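SalCYP truncation (Salinispora tropica, PDB 7ABB) is a truncated member of the cytochrome P450 family, a mainly helical haem protein, and binds heme c in this structure. Local coordinates at residues T100-R103 / A104-L107; L186-Y189 / V190-H193. All blocks are in the same frame, centred on the assembly; numbering follows the deposited sequence.

Contact 1: T100-R103 / A104-L107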
ATOM      1  N   THR A 100      -8.448  13.332  -0.242  1.00 21.62           N
ATOM      2  CA  THR A 100      -7.506  14.427  -0.362  1.00 21.15           C
ATOM      3  C   THR A 100      -6.592  14.535   0.850  1.00 22.26           C
ATOM      4  O   THR A 100      -6.916  14.056   1.945  1.00 19.57           O
ATOM      5  CB  THR A 100      -8.244  15.742  -0.482  1.00 22.79           C
ATOM      6  OG1 THR A 100      -9.066  15.910   0.681  1.00 22.99           O
ATOM      7  CG2 THR A 100      -9.082  15.776  -1.748  1.00 25.43           C
ATOM      8  N   PRO A 101      -5.488  15.267   0.707  1.00 20.98           N
ATOM      9  CA  PRO A 101      -4.717  15.635   1.898  1.00 22.07           C
ATOM     10  C   PRO A 101      -5.550  16.352   2.936  1.00 21.54           C
ATOM     11  O   PRO A 101      -5.388  16.072   4.134  1.00 21.46           O
ATOM     12  CB  PRO A 101      -3.597  16.520   1.319  1.00 22.53           C
ATOM     13  CG  PRO A 101      -3.436  16.045  -0.056  1.00 23.68           C
ATOM     14  CD  PRO A 101      -4.828  15.722  -0.529  1.00 24.55           C
ATOM     15  N   GLN A 102      -6.463  17.239   2.537  1.00 22.61           N
ATOM     16  CA  GLN A 102      -7.281  17.942   3.523  1.00 20.65           C
ATOM     17  C   GLN A 102      -8.171  16.972   4.290  1.00 21.24           C
ATOM     18  O   GLN A 102      -8.315  17.094   5.514  1.00 21.21           O
ATOM     19  CB  GLN A 102      -8.126  19.033   2.865  1.00 26.70           C
ATOM     20  CG  GLN A 102      -8.929  19.852   3.879  1.00 30.66           C
ATOM     21  CD  GLN A 102      -8.035  20.542   4.917  1.00 50.09           C
ATOM     22  OE1 GLN A 102      -7.176  21.355   4.572  1.00 46.68           O
ATOM     23  NE2 GLN A 102      -8.229  20.205   6.192  1.00 37.91           N
ATOM     24  N   ARG A 103      -8.776  15.997   3.602  1.00 20.40           N
ATOM     25  CA  ARG A 103      -9.564  14.995   4.316  1.00 20.19           C
ATOM     26  C   ARG A 103      -8.703  14.215   5.298  1.00 18.81           C
ATOM     27  O   ARG A 103      -9.142  13.903   6.406  1.00 19.78           O
ATOM     28  CB  ARG A 103     -10.238  14.023   3.343  1.00 22.59           C
ATOM     29  CG  ARG A 103     -11.058  12.930   4.080  1.00 32.28           C
ATOM     30  CD  ARG A 103     -12.518  13.046   3.799  1.00 46.88           C
ATOM     31  NE  ARG A 103     -13.397  12.262   4.669  1.00 38.72           N
ATOM     32  CZ  ARG A 103     -13.589  10.946   4.614  1.00 31.54           C
ATOM     33  NH1 ARG A 103     -14.477  10.413   5.444  1.00 26.22           N
ATOM     34  NH2 ARG A 103     -12.902  10.157   3.779  1.00 28.55           N
ATOM     35  N   ALA A 104      -7.481  13.861   4.903  1.00 18.00           N
ATOM     36  CA  ALA A 104      -6.598  13.145   5.822  1.00 17.90           C
ATOM     37  C   ALA A 104      -6.320  13.975   7.067  1.00 18.24           C
ATOM     38  O   ALA A 104      -6.307  13.441   8.186  1.00 18.70           O
ATOM     39  CB  ALA A 104      -5.298  12.798   5.114  1.00 19.21           C
ATOM     40  N   ARG A 105      -6.093  15.280   6.892  1.00 19.03           N
ATOM     41  CA  ARG A 105      -5.904  16.163   8.035  1.00 20.29           C
ATOM     42  C   ARG A 105      -7.158  16.217   8.893  1.00 20.44           C
ATOM     43  O   ARG A 105      -7.078  16.170  10.127  1.00 20.10           O
ATOM     44  CB  ARG A 105      -5.517  17.570   7.564  1.00 20.99           C
ATOM     45  CG  ARG A 105      -4.149  17.620   6.907  1.00 25.78           C
ATOM     46  CD  ARG A 105      -3.632  19.041   6.754  1.00 29.49           C
ATOM     47  NE  ARG A 105      -4.372  19.806   5.751  1.00 33.16           N
ATOM     48  CZ  ARG A 105      -4.077  19.836   4.448  1.00 39.15           C
ATOM     49  NH1 ARG A 105      -3.062  19.135   3.959  1.00 42.42           N
ATOM     50  NH2 ARG A 105      -4.811  20.573   3.623  1.00 40.91           N
ATOM     51  N   ASP A 106      -8.325  16.288   8.256  1.00 20.38           N
ATOM     52  CA  ASP A 106      -9.584  16.342   9.004  1.00 20.45           C
ATOM     53  C   ASP A 106      -9.739  15.124   9.907  1.00 20.23           C
ATOM     54  O   ASP A 106     -10.297  15.227  11.007  1.00 20.07           O
ATOM     55  CB  ASP A 106     -10.775  16.432   8.041  1.00 21.29           C
ATOM     56  CG  ASP A 106     -10.898  17.787   7.376  1.00 30.40           C
ATOM     57  OD1 ASP A 106     -10.213  18.750   7.776  1.00 27.63           O
ATOM     58  OD2 ASP A 106     -11.720  17.892   6.436  1.00 32.23           O
ATOM     59  N   LEU A 107      -9.273  13.964   9.449  1.00 17.48           N
ATOM     60  CA  LEU A 107      -9.397  12.699  10.146  1.00 17.91           C
ATOM     61  C   LEU A 107      -8.226  12.421  11.075  1.00 18.72           C
ATOM     62  O   LEU A 107      -8.261  11.419  11.796  1.00 18.06           O
ATOM     63  CB  LEU A 107      -9.529  11.555   9.141  1.00 19.06           C
ATOM     64  CG  LEU A 107     -10.785  11.559   8.255  1.00 23.39           C
ATOM     65  CD1 LEU A 107     -10.688  10.494   7.199  1.00 24.05           C
ATOM     66  CD2 LEU A 107     -12.005  11.327   9.088  1.00 27.61           C
TER
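Gln102 links Arg105 and Asp106 on the outer side of the short helix 101-106 of this cytochrome P450, a helix that begins with a threonine N-cap. At that cap the hydroxyl of Thr100 takes the N-H of Arg103, with Arg103 N 2.9 Å from Thr100 OG1, so an amide that has no preceding helical carbonyl to use is satisfied. Pro101 suits the first turn because it has no N-H to leave without a partner and its ring already fixes a helical phi. The i to i+4 ladder follows at once: Ala104, Arg105, Asp106 and Leu107 give their amides to the carbonyls of Thr100, Pro101, Gln102 and Arg103 in turn, and Ala104 O is taken up by the Thr108 hydroxyl.

Glutamine can both give and accept, and Gln102 does both. Its CG lies anti to the backbone N (chi1 -176°), and a bend at chi2 brings the amide alongside the next turn, between Arg105 and Asp106. Arg105 NH2 donates to Gln102 OE1 at 2.7 Å, in the guanidinium plane but from above the carbonyl plane, with the two flat groups standing 80° apart. At the other end of the amide, Gln102 NE2 donates to Asp106 OD1 at 2.9 Å; the oxygen lies in the amide plane but is met from above the carboxylate plane.

Arg103 leaves on another side. Its NH2 is hydrogen-bonded to the carbonyls of Trp98 and Ala146, which joins the helix to helix 130-147 and should fix the rotation of the guanidinium; NH1 too has a partner outside the helix. Leu107, which also packs on Leu145 and Ala146 and on Tyr347 of helix 345-362, supplies a methyl to one guanidinium face: Leu107 CD1 sits over its centre, 3.9 Å from Arg103 CZ.

Contact 2: L186-Y189 / V190-H193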
ATOM      1  N   LEU A 186     -16.462 -11.036   2.639  1.00 33.55           N
ATOM      2  CA  LEU A 186     -16.290  -9.641   2.259  1.00 30.59           C
ATOM      3  C   LEU A 186     -17.373  -9.211   1.277  1.00 29.11           C
ATOM      4  O   LEU A 186     -17.924  -8.111   1.392  1.00 33.10           O
ATOM      5  CB  LEU A 186     -14.905  -9.432   1.650  1.00 32.75           C
ATOM      6  CG  LEU A 186     -14.624  -8.025   1.132  1.00 32.41           C
ATOM      7  CD1 LEU A 186     -14.724  -7.016   2.251  1.00 34.15           C
ATOM      8  CD2 LEU A 186     -13.245  -7.965   0.484  1.00 37.43           C
ATOM      9  N   GLN A 187     -17.695 -10.069   0.307  1.00 29.25           N
ATOM     10  CA  GLN A 187     -18.707  -9.712  -0.684  1.00 31.51           C
ATOM     11  C   GLN A 187     -20.072  -9.534  -0.038  1.00 33.80           C
ATOM     12  O   GLN A 187     -20.806  -8.599  -0.374  1.00 36.27           O
ATOM     13  CB  GLN A 187     -18.770 -10.776  -1.775  1.00 35.52           C
ATOM     14  CG  GLN A 187     -17.521 -10.840  -2.609  1.00 38.52           C
ATOM     15  CD  GLN A 187     -17.644 -11.836  -3.738  1.00 50.78           C
ATOM     16  OE1 GLN A 187     -17.833 -13.030  -3.511  1.00 64.03           O
ATOM     17  NE2 GLN A 187     -17.546 -11.349  -4.964  1.00 52.65           N
ATOM     18  N   GLU A 188     -20.432 -10.424   0.892  1.00 36.33           N
ATOM     19  CA  GLU A 188     -21.698 -10.272   1.604  1.00 40.15           C
ATOM     20  C   GLU A 188     -21.692  -8.997   2.437  1.00 32.44           C
ATOM     21  O   GLU A 188     -22.696  -8.280   2.500  1.00 35.01           O
ATOM     22  CB  GLU A 188     -21.956 -11.488   2.494  1.00 48.80           C
ATOM     23  CG  GLU A 188     -22.859 -12.537   1.877  1.00 63.50           C
ATOM     24  CD  GLU A 188     -24.313 -12.092   1.798  1.00 63.22           C
ATOM     25  OE1 GLU A 188     -24.727 -11.230   2.603  1.00 72.14           O
ATOM     26  OE2 GLU A 188     -25.044 -12.606   0.925  1.00 77.59           O
ATOM     27  N   TYR A 189     -20.560  -8.696   3.074  1.00 32.70           N
ATOM     28  CA  TYR A 189     -20.472  -7.496   3.897  1.00 30.64           C
ATOM     29  C   TYR A 189     -20.737  -6.236   3.077  1.00 34.82           C
ATOM     30  O   TYR A 189     -21.536  -5.384   3.475  1.00 32.22           O
ATOM     31  CB  TYR A 189     -19.107  -7.415   4.579  1.00 29.91           C
ATOM     32  CG  TYR A 189     -19.013  -6.206   5.468  1.00 29.57           C
ATOM     33  CD1 TYR A 189     -19.507  -6.238   6.763  1.00 37.00           C
ATOM     34  CD2 TYR A 189     -18.468  -5.022   5.006  1.00 28.64           C
ATOM     35  CE1 TYR A 189     -19.434  -5.134   7.575  1.00 29.09           C
ATOM     36  CE2 TYR A 189     -18.380  -3.910   5.827  1.00 30.02           C
ATOM     37  CZ  TYR A 189     -18.882  -3.974   7.105  1.00 32.44           C
ATOM     38  OH  TYR A 189     -18.806  -2.868   7.911  1.00 30.65           O
ATOM     39  N   VAL A 190     -20.082  -6.095   1.921  1.00 32.57           N
ATOM     40  CA  VAL A 190     -20.285  -4.874   1.137  1.00 32.03           C
ATOM     41  C   VAL A 190     -21.704  -4.812   0.577  1.00 28.49           C
ATOM     42  O   VAL A 190     -22.271  -3.721   0.455  1.00 34.53           O
ATOM     43  CB  VAL A 190     -19.248  -4.726   0.006  1.00 31.45           C
ATOM     44  CG1 VAL A 190     -17.822  -4.728   0.570  1.00 29.21           C
ATOM     45  CG2 VAL A 190     -19.431  -5.787  -1.051  1.00 37.57           C
ATOM     46  N   ARG A 191     -22.299  -5.964   0.232  1.00 29.48           N
ATOM     47  CA  ARG A 191     -23.701  -5.987  -0.186  1.00 34.22           C
ATOM     48  C   ARG A 191     -24.600  -5.477   0.928  1.00 37.76           C
ATOM     49  O   ARG A 191     -25.517  -4.681   0.689  1.00 38.04           O
ATOM     50  CB  ARG A 191     -24.114  -7.406  -0.572  1.00 41.24           C
ATOM     51  CG  ARG A 191     -23.732  -7.802  -1.964  1.00 41.38           C
ATOM     52  CD  ARG A 191     -24.659  -8.879  -2.503  1.00 62.97           C
ATOM     53  NE  ARG A 191     -24.539 -10.123  -1.749  1.00 64.69           N
ATOM     54  CZ  ARG A 191     -23.593 -11.034  -1.952  1.00 68.74           C
ATOM     55  NH1 ARG A 191     -22.674 -10.849  -2.890  1.00 66.89           N
ATOM     56  NH2 ARG A 191     -23.564 -12.134  -1.214  1.00 64.59           N
ATOM     57  N   ARG A 192     -24.351  -5.934   2.155  1.00 33.80           N
ATOM     58  CA  ARG A 192     -25.143  -5.479   3.289  1.00 34.95           C
ATOM     59  C   ARG A 192     -24.920  -3.996   3.564  1.00 36.31           C
ATOM     60  O   ARG A 192     -25.862  -3.294   3.954  1.00 35.57           O
ATOM     61  CB  ARG A 192     -24.824  -6.320   4.529  1.00 38.91           C
ATOM     62  CG  ARG A 192     -25.401  -7.744   4.518  1.00 43.59           C
ATOM     63  CD  ARG A 192     -25.115  -8.451   5.847  1.00 51.19           C
ATOM     64  NE  ARG A 192     -25.899  -9.677   6.047  1.00 63.78           N
ATOM     65  CZ  ARG A 192     -25.393 -10.899   6.233  1.00 72.67           C
ATOM     66  NH1 ARG A 192     -26.216 -11.930   6.414  1.00 74.41           N
ATOM     67  NH2 ARG A 192     -24.080 -11.111   6.250  1.00 69.69           N
ATOM     68  N   HIS A 193     -23.698  -3.496   3.353  1.00 33.43           N
ATOM     69  CA  HIS A 193     -23.431  -2.081   3.586  1.00 30.52           C
ATOM     70  C   HIS A 193     -24.183  -1.215   2.579  1.00 33.28           C
ATOM     71  O   HIS A 193     -24.765  -0.185   2.936  1.00 32.02           O
ATOM     72  CB  HIS A 193     -21.927  -1.797   3.510  1.00 26.52           C
ATOM     73  CG  HIS A 193     -21.573  -0.404   3.915  1.00 25.46           C
ATOM     74  ND1 HIS A 193     -21.786   0.071   5.193  1.00 26.58           N
ATOM     75  CD2 HIS A 193     -21.077   0.635   3.201  1.00 26.37           C
ATOM     76  CE1 HIS A 193     -21.411   1.337   5.252  1.00 27.83           C
ATOM     77  NE2 HIS A 193     -20.970   1.700   4.059  1.00 25.91           N
TER
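The guanidinium planes of Arg191 and Arg192 meet the one carboxylate of Glu188 in two different ways. Arg191 receives Glu188 OE2 at its edge, in plane, while Gln187 O and Glu188 CA lie over one face, both offset toward the rim. Arg192 instead has Glu188 OE1 over the centre of one face.

The edge-on contact is the strong one: Arg191 NH2 donates to Glu188 OE2 at 2.6 Å, with an N-H...O angle of 165°, in a salt bridge. The planes are almost perpendicular, 87° apart, and the oxygen is approached from above the carboxylate plane. A bend at chi3 (-65°) folds the end of Arg191 back to the preceding turn. Toward Arg192 the pairing is long, 3.7 Å from Glu188 OE1 to Arg192 NH2, and purely electrostatic, as no N-H points at the oxygen.

This salt-bridge network, with spacings i to i+3 and i to i+4, runs along the polar side of helix 182-199 in the P450 fold. Long, flexible charged chains suit that side, and Arg191 also touches Glu226 of helix 222-235. Apolar and aromatic chains take the inner side. Leu186 CD1 lies 4.2 Å from Val190 CG1, and the pair packs on helix 222-235 through Phe233, Thr230 and Leu229.

Tyr189 and His193, one turn apart, both set their rings edge-to-face with Trp149. The Tyr189 ring leads off toward helix 154-165, where it packs on His156 and Leu157, and the hydroxyl of this buried tyrosine is hydrogen-bonded to Asp153 OD2.

In the fold
Contact 1 comes first along the chain, on helix 101-106, and contact 2 follows on helix 182-199; the two lie on different helices. Their centres are 26 Å apart and their nearest atoms about 11 Å, so they do not touch. Helices 130-147 and 345-362 pack against contact 1, whereas helices 154-165 and 222-235 flank contact 2. The 100-107 stretch lies nearer the heme c, with the side chain of Arg103 about 8 Å from it, against about 13 Å for Leu186 in the 186-193 stretch. Contact 1 therefore lies on the heme side of the P450 fold and contact 2 on a more distant, peripheral helix, each directing part of its surface into the body of the protein.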